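Local coordinates for protein Protease/Reverse transcriptase/ribonuclease H (Eastern chimpanzee simian foamy virus, PDB 7KSF) that probably cleaves viral polyproteins as an aspartic protease, copies RNA and DNA templates into DNA, and degrades the RNA strand of RNA-DNA hybrids, at residues Pro462-Val467 with Tyr480-Phe485. The protein carries 1 engineered substitution. Sequence-based numbering, arbitrary orientation.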
loop_
_atom_site.group_PDB
_atom_site.type_symbol
_atom_site.label_atom_id
_atom_site.label_comp_id
_atom_site.label_asym_id
_atom_site.label_seq_id
_atom_site.Cartn_x
_atom_site.Cartn_y
_atom_site.Cartn_z
ATOM N N PRO A 462 -5.971 -10.597 -15.191
ATOM C CA PRO A 462 -4.627 -10.326 -14.644
ATOM C C PRO A 462 -4.336 -8.850 -14.443
ATOM O O PRO A 462 -3.476 -8.513 -13.616
ATOM C CB PRO A 462 -3.692 -10.938 -15.698
ATOM C CG PRO A 462 -4.500 -11.989 -16.343
ATOM C CD PRO A 462 -5.907 -11.468 -16.375
ATOM N N SER A 463 -5.024 -7.956 -15.152
ATOM C CA SER A 463 -4.758 -6.526 -15.062
ATOM C C SER A 463 -5.749 -5.773 -14.185
ATOM O O SER A 463 -5.372 -4.765 -13.577
ATOM C CB SER A 463 -4.759 -5.903 -16.465
ATOM O OG SER A 463 -5.964 -6.200 -17.151
ATOM N N ALA A 464 -6.996 -6.233 -14.098
ATOM C CA ALA A 464 -8.014 -5.525 -13.334
ATOM C C ALA A 464 -9.172 -6.474 -13.063
ATOM O O ALA A 464 -9.226 -7.592 -13.583
ATOM C CB ALA A 464 -8.496 -4.272 -14.070
ATOM N N GLY A 465 -10.105 -6.007 -12.236
ATOM C CA GLY A 465 -11.293 -6.762 -11.910
ATOM C C GLY A 465 -12.524 -6.213 -12.607
ATOM O O GLY A 465 -12.550 -5.073 -13.059
ATOM N N TYR A 466 -13.556 -7.051 -12.691
ATOM C CA TYR A 466 -14.828 -6.684 -13.306
ATOM C C TYR A 466 -15.951 -7.008 -12.332
ATOM O O TYR A 466 -16.112 -8.163 -11.925
ATOM C CB TYR A 466 -15.033 -7.418 -14.633
ATOM C CG TYR A 466 -13.873 -7.278 -15.598
ATOM C CD1 TYR A 466 -13.633 -6.078 -16.258
ATOM C CD2 TYR A 466 -13.023 -8.345 -15.852
ATOM C CE1 TYR A 466 -12.576 -5.944 -17.138
ATOM C CE2 TYR A 466 -11.962 -8.220 -16.731
ATOM C CZ TYR A 466 -11.744 -7.017 -17.372
ATOM O OH TYR A 466 -10.689 -6.890 -18.249
ATOM N N VAL A 467 -16.726 -5.989 -11.969
ATOM C CA VAL A 467 -17.784 -6.115 -10.975
ATOM C C VAL A 467 -19.092 -5.652 -11.599
ATOM O O VAL A 467 -19.146 -4.580 -12.211
ATOM C CB VAL A 467 -17.471 -5.309 -9.702
ATOM C CG1 VAL A 467 -18.709 -5.171 -8.832
ATOM C CG2 VAL A 467 -16.340 -5.969 -8.933
ATOM N N TYR A 480 -22.163 -1.206 -13.852
ATOM C CA TYR A 480 -20.934 -1.979 -13.832
ATOM C C TYR A 480 -19.864 -1.225 -13.048
ATOM O O TYR A 480 -19.942 -0.009 -12.858
ATOM C CB TYR A 480 -20.452 -2.261 -15.254
ATOM C CG TYR A 480 -21.510 -2.853 -16.157
ATOM C CD1 TYR A 480 -22.299 -2.039 -16.964
ATOM C CD2 TYR A 480 -21.721 -4.224 -16.204
ATOM C CE1 TYR A 480 -23.269 -2.579 -17.791
ATOM C CE2 TYR A 480 -22.684 -4.770 -17.028
ATOM C CZ TYR A 480 -23.455 -3.944 -17.820
ATOM O OH TYR A 480 -24.419 -4.486 -18.643
ATOM N N LEU A 481 -18.860 -1.963 -12.585
ATOM C CA LEU A 481 -17.751 -1.355 -11.865
ATOM C C LEU A 481 -16.466 -2.087 -12.208
ATOM O O LEU A 481 -16.389 -3.310 -12.078
ATOM C CB LEU A 481 -17.992 -1.372 -10.351
ATOM C CG LEU A 481 -17.058 -0.467 -9.548
ATOM C CD1 LEU A 481 -17.151 0.971 -10.040
ATOM C CD2 LEU A 481 -17.381 -0.551 -8.068
ATOM N N ASN A 482 -15.460 -1.328 -12.639
ATOM C CA ASN A 482 -14.168 -1.863 -13.050
ATOM C C ASN A 482 -13.086 -1.196 -12.215
ATOM O O ASN A 482 -12.894 0.022 -12.308
ATOM C CB ASN A 482 -13.937 -1.618 -14.545
ATOM C CG ASN A 482 -12.804 -2.448 -15.105
ATOM O OD1 ASN A 482 -11.832 -2.745 -14.413
ATOM N ND2 ASN A 482 -12.921 -2.829 -16.372
ATOM N N TYR A 483 -12.379 -1.984 -11.409
ATOM C CA TYR A 483 -11.409 -1.467 -10.452
ATOM C C TYR A 483 -9.993 -1.533 -11.015
ATOM O O TYR A 483 -9.618 -2.515 -11.664
ATOM C CB TYR A 483 -11.477 -2.240 -9.133
ATOM C CG TYR A 483 -10.388 -1.864 -8.150
ATOM C CD1 TYR A 483 -10.274 -0.564 -7.676
ATOM C CD2 TYR A 483 -9.480 -2.813 -7.694
ATOM C CE1 TYR A 483 -9.282 -0.216 -6.784
ATOM C CE2 TYR A 483 -8.487 -2.471 -6.797
ATOM C CZ TYR A 483 -8.390 -1.173 -6.346
ATOM O OH TYR A 483 -7.405 -0.827 -5.452
ATOM N N VAL A 484 -9.210 -0.490 -10.744
ATOM C CA VAL A 484 -7.838 -0.380 -11.233
ATOM C C VAL A 484 -6.901 -1.061 -10.245
ATOM O O VAL A 484 -6.890 -0.725 -9.055
ATOM C CB VAL A 484 -7.443 1.091 -11.431
ATOM C CG1 VAL A 484 -5.983 1.189 -11.858
ATOM C CG2 VAL A 484 -8.355 1.760 -12.449
ATOM N N PHE A 485 -6.103 -2.004 -10.738
ATOM C CA PHE A 485 -5.144 -2.710 -9.900
ATOM C C PHE A 485 -3.914 -1.850 -9.653
ATOM O O PHE A 485 -3.347 -1.278 -10.591
ATOM C CB PHE A 485 -4.723 -4.026 -10.553
ATOM C CG PHE A 485 -5.658 -5.164 -10.285
ATOM C CD1 PHE A 485 -6.753 -5.003 -9.453
ATOM C CD2 PHE A 485 -5.432 -6.405 -10.854
ATOM C CE1 PHE A 485 -7.610 -6.053 -9.205
ATOM C CE2 PHE A 485 -6.284 -7.460 -10.609
ATOM C CZ PHE A 485 -7.374 -7.286 -9.783
#
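Val467 and Leu481 form the regular hydrogen-bonded pair of this antiparallel hairpin: Val467 N donates to Leu481 O and Leu481 N to Val467 O, each at 2.7 Å. The CA-CA spacing widens from 4.8 Å at Val467-Leu481 to 5.5 Å at Gly465-Tyr483, and Phe485 packs across near this wider end.

The apolar contacts gather on the face that carries Val467 and Leu481. These two run side by side, CB to CB 4.0 Å, branched residues suited to a buried sheet face. Phe485 turns its ring across to the other segment, CG anti to its own carbonyl carbon (chi1 -84°). Ala464 CA stands over the centre of one ring face, 3.7 Å from the centroid and 11° off the ring normal, in a CH-pi contact; phenylalanine suits the place by offering a wide apolar face, over which Gly465 N also lies.

On the other face, beside Ala464, Asn482 lies alongside Tyr466, the two planes 73° apart: the flat aromatic ring offers its edge to a short amide side chain pointing the same way.

The pair forms the outer hairpin of the mixed sheet in the RNase H-like domain, with 477-484 at the sheet's edge. Strand 454-460 flanks 464-471 on its other side, Val467 packs against helix 494-513, and Val574 touches both Ala464 and Tyr466.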